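Local coordinates for protein elongation factor G (Thermus thermophilus, PDB 2DY1) that probably acts as a GTP-hydrolysing elongation factor in protein synthesis and is seen here with GTP and a magnesium ion bound, at residues A[464-472]-A[551-562]; A[493-504]-A[533-542]. All blocks are in the same frame, centred on the assembly; numbering follows the deposited sequence.

Overall arrangement
Both contacts belong to domain IV of the factor, far from the GTP and magnesium site, with their centres about 12 Å apart. They share one four-stranded mixed sheet, ordered 464-474, 477-489, 533-541, 494-497. Interaction 1 packs helix 549-566 against the outermost strand 464-474; interaction 2 pairs strand 533-541 with the other outermost strand, 494-497. Along the chain, 464-472 comes first and 551-562 last, so interaction 1 brackets both segments of interaction 2. Strand 533-541 leads into helix 549-566, and Phe560 meets Phe533 while Phe552 packs on Tyr542. The two contacts thus tie both sheet borders into one compact alpha/beta domain.

Interaction 1: residues A[464-472]-A[551-562]; sequences AEGQGKYKK and AFQIAASLAFKK
Gly468 and Ala559 bring strand 464-474 and helix 549-566 almost into backbone contact, as a helix packed on the edge strand of the domain IV sheet. The local axes approach to 5.8 Å and run roughly antiparallel, at 145°. Small residues make this possible. Gly468 CA lies 3.6 Å from Ala559 CB and donates a CA-H...O contact to Ala555 O at 3.3 Å; glycine, having no side chain, lets its CA lie directly against the turn of Ala555 and Ala559. Ala555 adds its methyl against Gly468 O, so a seam of glycine and alanine forms the tight part.

Toward Tyr470 the packing turns aromatic. With CG swung anti to the backbone N (chi1 -173°), Tyr470 lays its ring across Ile554, whose CD1 sits over one face, 3.7 Å from the ring centroid in a CH-pi contact. Ile554 CG2 covers the CG and CD1 side of the same ring, and Ala551 CB comes near CD2, so a flat, broad residue suits a helix surface of short and branched chains.

The outer side is looser. Exposed Leu558 rests its CD1 on Lys469 O, while the side chains of Gln467 and Lys469 start away from the helix, Gln467 NE2 bonding to Asp482 of the neighbouring strand 477-489. At this margin the long, flexible chain of Lys562 bends at its third torsion to reach back to the strand: its NZ donates a 2.6 Å hydrogen bond to Gln467 O, tilted 23° from the carbonyl plane.

Interaction 2: residues A[493-504]-A[533-542]; sequences YGFEWRITGGVI and FKAIVYNGSY
Past Arg498 and Tyr538 the paired strands part, and waters take over the bridging: one donates to both Arg498 O and Tyr538 O, while a second accepts from Thr500 N and donates to Tyr538 O. Before they part the pairing is regular and parallel, the hallmark of the beta-alpha-beta unit of strand 494-497, helix 509-520 and strand 533-541. Gly494 O, Ala535 O, Glu496 O and Val537 O accept amides in turn, with Val537 N to Glu496 O (3.0 Å) almost straight at the carbonyl, 178°.

The helix-side face is apolar. Beta-branched Val537 spreads CG2 to Phe495 CE1 (3.7 Å) and CG1 to Trp497 CZ3 and Ile499 CD1, one branch for each ring. At the start of the strands Tyr493 and Phe533 form an offset edge-to-face pair, centroids 5.5 Å apart and planes at 90°, while the Tyr493 hydroxyl bonds to Glu513 of helix 509-520.

Farther on, Gly501 and Gly502 supply the positive phi angles of a type I' turn, and Gly540 lets Ile504 CD1 come to 3.8 Å from its CA. A third water joins Val503 O to Tyr542 N.

The other face mixes charge with aliphatic Ile536, which underlies the chains of Glu496 and Arg498. Glu496 OE2 lies 3.5 Å from Lys534 NZ in a salt bridge whose hydrogen bond is weak. Its OE1 sits over the guanidinium face of Arg498, near the rim, with no N-H aimed at it; Arg498 NH1 bonds to Trp497 O instead. Two cations probably favour ionised Glu496, through charge more than directed bonds.

Interaction 1: residues A[464-472]-A[551-562]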
# COMPACT_ATOMS: atom_id res chain seq x y z
N ALA A 464 6.59 -17.72 -45.17
CA ALA A 464 5.52 -18.27 -46.00
C ALA A 464 4.81 -17.11 -46.69
O ALA A 464 4.87 -15.97 -46.23
CB ALA A 464 4.55 -19.08 -45.14
N GLU A 465 4.14 -17.41 -47.79
CA GLU A 465 3.41 -16.37 -48.50
C GLU A 465 2.24 -16.97 -49.24
O GLU A 465 2.21 -18.16 -49.55
CB GLU A 465 4.34 -15.61 -49.45
CG GLU A 465 4.80 -16.40 -50.66
CD GLU A 465 5.78 -15.63 -51.53
OE1 GLU A 465 5.89 -16.00 -52.72
OE2 GLU A 465 6.43 -14.68 -51.03
N GLY A 466 1.26 -16.13 -49.52
CA GLY A 466 0.08 -16.60 -50.19
C GLY A 466 -0.93 -15.52 -50.40
O GLY A 466 -0.73 -14.34 -50.07
N GLN A 467 -2.07 -15.94 -50.93
CA GLN A 467 -3.12 -15.01 -51.28
C GLN A 467 -4.37 -15.04 -50.45
O GLN A 467 -4.81 -16.09 -49.99
CB GLN A 467 -3.50 -15.25 -52.75
CG GLN A 467 -4.58 -14.35 -53.29
CD GLN A 467 -5.00 -14.75 -54.69
OE1 GLN A 467 -5.10 -15.94 -55.00
NE2 GLN A 467 -5.26 -13.77 -55.55
N GLY A 468 -4.92 -13.85 -50.28
CA GLY A 468 -6.16 -13.67 -49.55
C GLY A 468 -7.07 -12.95 -50.52
O GLY A 468 -6.77 -11.85 -50.99
N LYS A 469 -8.21 -13.56 -50.84
CA LYS A 469 -9.09 -12.89 -51.77
C LYS A 469 -10.56 -12.97 -51.38
O LYS A 469 -11.05 -14.01 -50.94
CB LYS A 469 -8.89 -13.47 -53.17
CG LYS A 469 -9.55 -12.67 -54.28
CD LYS A 469 -9.04 -13.14 -55.64
CE LYS A 469 -9.52 -12.24 -56.75
NZ LYS A 469 -8.82 -12.57 -58.03
N TYR A 470 -11.25 -11.85 -51.54
CA TYR A 470 -12.67 -11.76 -51.21
C TYR A 470 -13.46 -11.12 -52.35
O TYR A 470 -13.21 -9.98 -52.72
CB TYR A 470 -12.85 -10.91 -49.95
CG TYR A 470 -14.26 -10.87 -49.41
CD1 TYR A 470 -14.84 -12.00 -48.84
CD2 TYR A 470 -15.01 -9.70 -49.43
CE1 TYR A 470 -16.12 -11.96 -48.30
CE2 TYR A 470 -16.30 -9.65 -48.89
CZ TYR A 470 -16.85 -10.78 -48.33
OH TYR A 470 -18.11 -10.75 -47.79
N LYS A 471 -14.42 -11.86 -52.90
CA LYS A 471 -15.26 -11.32 -53.98
C LYS A 471 -16.69 -11.86 -53.91
O LYS A 471 -16.92 -13.05 -54.08
CB LYS A 471 -14.65 -11.61 -55.36
CG LYS A 471 -14.34 -13.07 -55.66
CD LYS A 471 -14.15 -13.30 -57.16
CE LYS A 471 -13.08 -12.39 -57.77
NZ LYS A 471 -12.84 -12.64 -59.23
N LYS A 472 -17.63 -10.96 -53.64
CA LYS A 472 -19.05 -11.31 -53.54
C LYS A 472 -19.90 -10.10 -53.92
O LYS A 472 -19.42 -8.97 -53.91
CB LYS A 472 -19.38 -11.75 -52.11
CG LYS A 472 -18.79 -13.09 -51.72
CD LYS A 472 -18.93 -13.37 -50.23
CE LYS A 472 -18.28 -14.70 -49.88
NZ LYS A 472 -18.19 -14.93 -48.41
N ALA A 551 -13.66 -5.01 -48.09
CA ALA A 551 -13.21 -6.09 -48.96
C ALA A 551 -11.72 -6.32 -48.75
O ALA A 551 -11.26 -7.47 -48.72
CB ALA A 551 -13.48 -5.74 -50.41
N PHE A 552 -10.97 -5.24 -48.59
CA PHE A 552 -9.53 -5.39 -48.38
C PHE A 552 -9.19 -5.85 -46.96
O PHE A 552 -8.21 -6.56 -46.77
CB PHE A 552 -8.78 -4.11 -48.77
CG PHE A 552 -8.34 -4.09 -50.21
CD1 PHE A 552 -9.00 -3.30 -51.15
CD2 PHE A 552 -7.34 -4.96 -50.65
CE1 PHE A 552 -8.67 -3.37 -52.51
CE2 PHE A 552 -7.00 -5.04 -52.00
CZ PHE A 552 -7.67 -4.24 -52.93
N GLN A 553 -9.99 -5.46 -45.96
CA GLN A 553 -9.73 -5.90 -44.58
C GLN A 553 -9.94 -7.41 -44.54
O GLN A 553 -9.15 -8.14 -43.94
CB GLN A 553 -10.69 -5.25 -43.58
CG GLN A 553 -10.62 -3.74 -43.49
CD GLN A 553 -11.53 -3.17 -42.41
OE1 GLN A 553 -11.98 -2.03 -42.50
NE2 GLN A 553 -11.79 -3.96 -41.37
N ILE A 554 -11.01 -7.87 -45.18
CA ILE A 554 -11.29 -9.30 -45.21
C ILE A 554 -10.23 -10.07 -45.99
O ILE A 554 -9.75 -11.10 -45.55
CB ILE A 554 -12.69 -9.60 -45.83
CG1 ILE A 554 -13.78 -8.90 -45.02
CG2 ILE A 554 -12.91 -11.10 -45.88
CD1 ILE A 554 -15.17 -9.07 -45.62
N ALA A 555 -9.89 -9.57 -47.19
CA ALA A 555 -8.89 -10.25 -48.00
C ALA A 555 -7.58 -10.35 -47.22
O ALA A 555 -6.91 -11.39 -47.25
CB ALA A 555 -8.69 -9.48 -49.31
N ALA A 556 -7.23 -9.28 -46.52
CA ALA A 556 -5.99 -9.25 -45.73
C ALA A 556 -6.06 -10.26 -44.58
O ALA A 556 -5.10 -10.99 -44.32
CB ALA A 556 -5.74 -7.83 -45.21
N SER A 557 -7.22 -10.33 -43.92
CA SER A 557 -7.41 -11.28 -42.81
C SER A 557 -7.31 -12.71 -43.32
O SER A 557 -6.64 -13.56 -42.71
CB SER A 557 -8.76 -11.04 -42.14
OG SER A 557 -9.01 -12.03 -41.15
N LEU A 558 -7.97 -12.99 -44.45
CA LEU A 558 -7.93 -14.31 -45.05
C LEU A 558 -6.51 -14.68 -45.40
O LEU A 558 -6.08 -15.81 -45.20
CB LEU A 558 -8.80 -14.35 -46.32
CG LEU A 558 -10.32 -14.29 -46.12
CD1 LEU A 558 -11.02 -14.30 -47.48
CD2 LEU A 558 -10.77 -15.49 -45.28
N ALA A 559 -5.77 -13.70 -45.93
CA ALA A 559 -4.39 -13.93 -46.29
C ALA A 559 -3.58 -14.26 -45.04
O ALA A 559 -2.79 -15.20 -45.04
CB ALA A 559 -3.80 -12.70 -47.01
N PHE A 560 -3.79 -13.50 -43.97
CA PHE A 560 -3.05 -13.78 -42.74
C PHE A 560 -3.31 -15.20 -42.22
O PHE A 560 -2.37 -15.93 -41.89
CB PHE A 560 -3.39 -12.75 -41.66
CG PHE A 560 -2.58 -12.92 -40.41
CD1 PHE A 560 -3.01 -13.78 -39.40
CD2 PHE A 560 -1.35 -12.29 -40.27
CE1 PHE A 560 -2.21 -14.02 -38.26
CE2 PHE A 560 -0.54 -12.52 -39.14
CZ PHE A 560 -0.98 -13.39 -38.14
N LYS A 561 -4.58 -15.59 -42.13
CA LYS A 561 -4.91 -16.92 -41.64
C LYS A 561 -4.28 -18.03 -42.47
O LYS A 561 -3.70 -18.98 -41.92
CB LYS A 561 -6.43 -17.11 -41.62
CG LYS A 561 -7.19 -16.07 -40.81
CD LYS A 561 -6.88 -16.16 -39.32
CE LYS A 561 -7.79 -15.24 -38.52
NZ LYS A 561 -7.54 -15.31 -37.05
N LYS A 562 -4.38 -17.93 -43.79
CA LYS A 562 -3.80 -18.93 -44.67
C LYS A 562 -2.29 -19.00 -44.55
O LYS A 562 -1.71 -20.08 -44.38
CB LYS A 562 -4.17 -18.61 -46.13
CG LYS A 562 -3.51 -19.53 -47.15
CD LYS A 562 -3.77 -19.07 -48.59
CE LYS A 562 -5.26 -18.89 -48.87
NZ LYS A 562 -5.54 -18.52 -50.31

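Interaction 2: residues A[493-504]-A[533-542]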
# COMPACT_ATOMS: atom_id res chain seq x y z
N TYR A 493 6.91 -6.70 -34.45
CA TYR A 493 5.95 -6.52 -35.52
C TYR A 493 6.39 -5.45 -36.51
O TYR A 493 6.97 -4.43 -36.13
CB TYR A 493 4.57 -6.15 -34.95
CG TYR A 493 3.58 -5.68 -35.99
CD1 TYR A 493 3.45 -4.33 -36.30
CD2 TYR A 493 2.79 -6.60 -36.69
CE1 TYR A 493 2.57 -3.90 -37.29
CE2 TYR A 493 1.90 -6.18 -37.68
CZ TYR A 493 1.79 -4.83 -37.98
OH TYR A 493 0.93 -4.41 -38.96
N GLY A 494 6.09 -5.70 -37.78
CA GLY A 494 6.42 -4.75 -38.81
C GLY A 494 5.48 -4.98 -39.98
O GLY A 494 5.12 -6.11 -40.28
N PHE A 495 5.06 -3.89 -40.62
CA PHE A 495 4.19 -3.98 -41.80
C PHE A 495 4.94 -3.27 -42.91
O PHE A 495 5.38 -2.13 -42.75
CB PHE A 495 2.86 -3.28 -41.57
CG PHE A 495 1.97 -3.27 -42.77
CD1 PHE A 495 1.18 -4.37 -43.08
CD2 PHE A 495 1.95 -2.17 -43.63
CE1 PHE A 495 0.38 -4.38 -44.23
CE2 PHE A 495 1.16 -2.17 -44.78
CZ PHE A 495 0.38 -3.28 -45.07
N GLU A 496 5.09 -3.95 -44.05
CA GLU A 496 5.78 -3.38 -45.20
C GLU A 496 4.89 -3.31 -46.42
O GLU A 496 4.34 -4.32 -46.84
CB GLU A 496 7.01 -4.22 -45.57
CG GLU A 496 8.26 -3.96 -44.76
CD GLU A 496 9.40 -4.86 -45.19
OE1 GLU A 496 9.45 -5.23 -46.39
OE2 GLU A 496 10.25 -5.19 -44.34
N TRP A 497 4.73 -2.12 -46.99
CA TRP A 497 3.97 -1.97 -48.21
C TRP A 497 4.98 -2.11 -49.34
O TRP A 497 5.88 -1.27 -49.50
CB TRP A 497 3.35 -0.59 -48.28
CG TRP A 497 2.45 -0.34 -49.42
CD1 TRP A 497 2.64 0.55 -50.44
CD2 TRP A 497 1.13 -0.87 -49.59
NE1 TRP A 497 1.52 0.62 -51.23
CE2 TRP A 497 0.57 -0.24 -50.73
CE3 TRP A 497 0.36 -1.81 -48.89
CZ2 TRP A 497 -0.73 -0.51 -51.17
CZ3 TRP A 497 -0.93 -2.08 -49.33
CH2 TRP A 497 -1.46 -1.43 -50.46
N ARG A 498 4.86 -3.18 -50.13
CA ARG A 498 5.78 -3.39 -51.24
C ARG A 498 5.00 -3.54 -52.54
O ARG A 498 5.44 -4.21 -53.47
CB ARG A 498 6.65 -4.64 -50.99
CG ARG A 498 7.63 -4.47 -49.83
CD ARG A 498 8.73 -3.45 -50.19
NE ARG A 498 9.69 -3.28 -49.11
CZ ARG A 498 9.53 -2.46 -48.07
NH1 ARG A 498 8.44 -1.70 -47.95
NH2 ARG A 498 10.49 -2.39 -47.15
N ILE A 499 3.84 -2.89 -52.60
CA ILE A 499 3.02 -2.93 -53.79
C ILE A 499 3.70 -2.11 -54.88
O ILE A 499 4.20 -1.02 -54.60
CB ILE A 499 1.60 -2.35 -53.48
CG1 ILE A 499 0.79 -3.38 -52.70
CG2 ILE A 499 0.87 -1.97 -54.78
CD1 ILE A 499 0.49 -4.66 -53.47
N THR A 500 3.73 -2.65 -56.09
CA THR A 500 4.34 -1.97 -57.22
C THR A 500 3.33 -1.79 -58.36
O THR A 500 2.30 -2.47 -58.40
CB THR A 500 5.56 -2.75 -57.76
OG1 THR A 500 5.11 -3.99 -58.32
CG2 THR A 500 6.56 -3.02 -56.64
N GLY A 501 3.63 -0.86 -59.25
CA GLY A 501 2.77 -0.64 -60.41
C GLY A 501 1.39 -0.13 -60.08
O GLY A 501 0.51 -0.11 -60.95
N GLY A 502 1.19 0.28 -58.83
CA GLY A 502 -0.12 0.78 -58.41
C GLY A 502 -1.22 -0.27 -58.51
O GLY A 502 -2.41 0.10 -58.65
N VAL A 503 -0.86 -1.55 -58.42
CA VAL A 503 -1.87 -2.61 -58.54
C VAL A 503 -2.90 -2.55 -57.42
O VAL A 503 -4.00 -3.07 -57.57
CB VAL A 503 -1.24 -4.02 -58.67
CG1 VAL A 503 -0.45 -4.11 -60.00
CG2 VAL A 503 -0.32 -4.32 -57.49
N ILE A 504 -2.52 -1.97 -56.28
CA ILE A 504 -3.47 -1.70 -55.19
C ILE A 504 -3.18 -0.24 -54.85
O ILE A 504 -2.02 0.13 -54.58
CB ILE A 504 -3.27 -2.53 -53.88
CG1 ILE A 504 -3.56 -4.02 -54.10
CG2 ILE A 504 -4.28 -2.00 -52.80
CD1 ILE A 504 -3.19 -4.91 -52.90
N PHE A 533 6.30 -11.15 -36.07
CA PHE A 533 6.27 -11.36 -37.52
C PHE A 533 6.27 -10.05 -38.27
O PHE A 533 5.80 -9.03 -37.78
CB PHE A 533 5.03 -12.16 -37.95
CG PHE A 533 3.73 -11.45 -37.73
CD1 PHE A 533 3.01 -11.64 -36.55
CD2 PHE A 533 3.22 -10.58 -38.68
CE1 PHE A 533 1.80 -10.98 -36.33
CE2 PHE A 533 2.02 -9.91 -38.48
CZ PHE A 533 1.30 -10.11 -37.29
N LYS A 534 6.81 -10.11 -39.49
CA LYS A 534 6.83 -8.97 -40.38
C LYS A 534 5.83 -9.37 -41.44
O LYS A 534 5.85 -10.50 -41.93
CB LYS A 534 8.22 -8.79 -41.00
CG LYS A 534 8.32 -7.60 -41.95
CD LYS A 534 9.71 -7.48 -42.56
CE LYS A 534 10.78 -7.24 -41.50
NZ LYS A 534 12.13 -7.05 -42.10
N ALA A 535 4.92 -8.45 -41.76
CA ALA A 535 3.90 -8.69 -42.78
C ALA A 535 4.24 -7.81 -43.98
O ALA A 535 4.32 -6.59 -43.87
CB ALA A 535 2.51 -8.32 -42.23
N ILE A 536 4.45 -8.45 -45.12
CA ILE A 536 4.79 -7.77 -46.36
C ILE A 536 3.67 -7.96 -47.39
O ILE A 536 3.35 -9.09 -47.76
CB ILE A 536 6.11 -8.35 -46.93
CG1 ILE A 536 7.23 -8.22 -45.90
CG2 ILE A 536 6.48 -7.61 -48.21
CD1 ILE A 536 8.54 -8.89 -46.32
N VAL A 537 3.07 -6.85 -47.83
CA VAL A 537 2.02 -6.92 -48.85
C VAL A 537 2.76 -6.59 -50.14
O VAL A 537 3.24 -5.46 -50.32
CB VAL A 537 0.89 -5.93 -48.55
CG1 VAL A 537 -0.11 -5.87 -49.74
CG2 VAL A 537 0.17 -6.38 -47.28
N TYR A 538 2.86 -7.58 -51.02
CA TYR A 538 3.67 -7.44 -52.22
C TYR A 538 3.01 -7.52 -53.57
O TYR A 538 3.67 -7.31 -54.59
CB TYR A 538 4.80 -8.46 -52.16
CG TYR A 538 4.36 -9.91 -52.23
CD1 TYR A 538 3.96 -10.62 -51.08
CD2 TYR A 538 4.34 -10.58 -53.45
CE1 TYR A 538 3.57 -11.95 -51.17
CE2 TYR A 538 3.94 -11.91 -53.55
CZ TYR A 538 3.56 -12.59 -52.40
OH TYR A 538 3.17 -13.90 -52.51
N ASN A 539 1.73 -7.86 -53.61
CA ASN A 539 1.03 -7.94 -54.88
C ASN A 539 -0.46 -7.95 -54.54
O ASN A 539 -0.84 -8.03 -53.36
CB ASN A 539 1.45 -9.22 -55.63
CG ASN A 539 1.01 -9.22 -57.10
OD1 ASN A 539 1.03 -10.28 -57.76
ND2 ASN A 539 0.65 -8.06 -57.62
N GLY A 540 -1.30 -7.85 -55.55
CA GLY A 540 -2.73 -7.85 -55.32
C GLY A 540 -3.39 -7.16 -56.50
O GLY A 540 -2.77 -6.92 -57.54
N SER A 541 -4.67 -6.85 -56.36
CA SER A 541 -5.36 -6.17 -57.44
C SER A 541 -6.63 -5.58 -56.87
O SER A 541 -7.04 -5.92 -55.75
CB SER A 541 -5.68 -7.15 -58.58
OG SER A 541 -6.60 -8.17 -58.21
N TYR A 542 -7.24 -4.67 -57.63
CA TYR A 542 -8.48 -4.04 -57.19
C TYR A 542 -9.33 -3.68 -58.38
O TYR A 542 -8.87 -3.70 -59.52
CB TYR A 542 -8.18 -2.77 -56.38
CG TYR A 542 -7.92 -1.55 -57.23
CD1 TYR A 542 -6.72 -1.39 -57.92
CD2 TYR A 542 -8.89 -0.55 -57.36
CE1 TYR A 542 -6.49 -0.28 -58.73
CE2 TYR A 542 -8.67 0.55 -58.16
CZ TYR A 542 -7.47 0.68 -58.84
OH TYR A 542 -7.28 1.75 -59.67
O HOH W 1 6.48 -6.52 -54.33
O HOH W 2 2.90 -5.48 -56.45
O HOH W 3 -5.48 -3.81 -59.81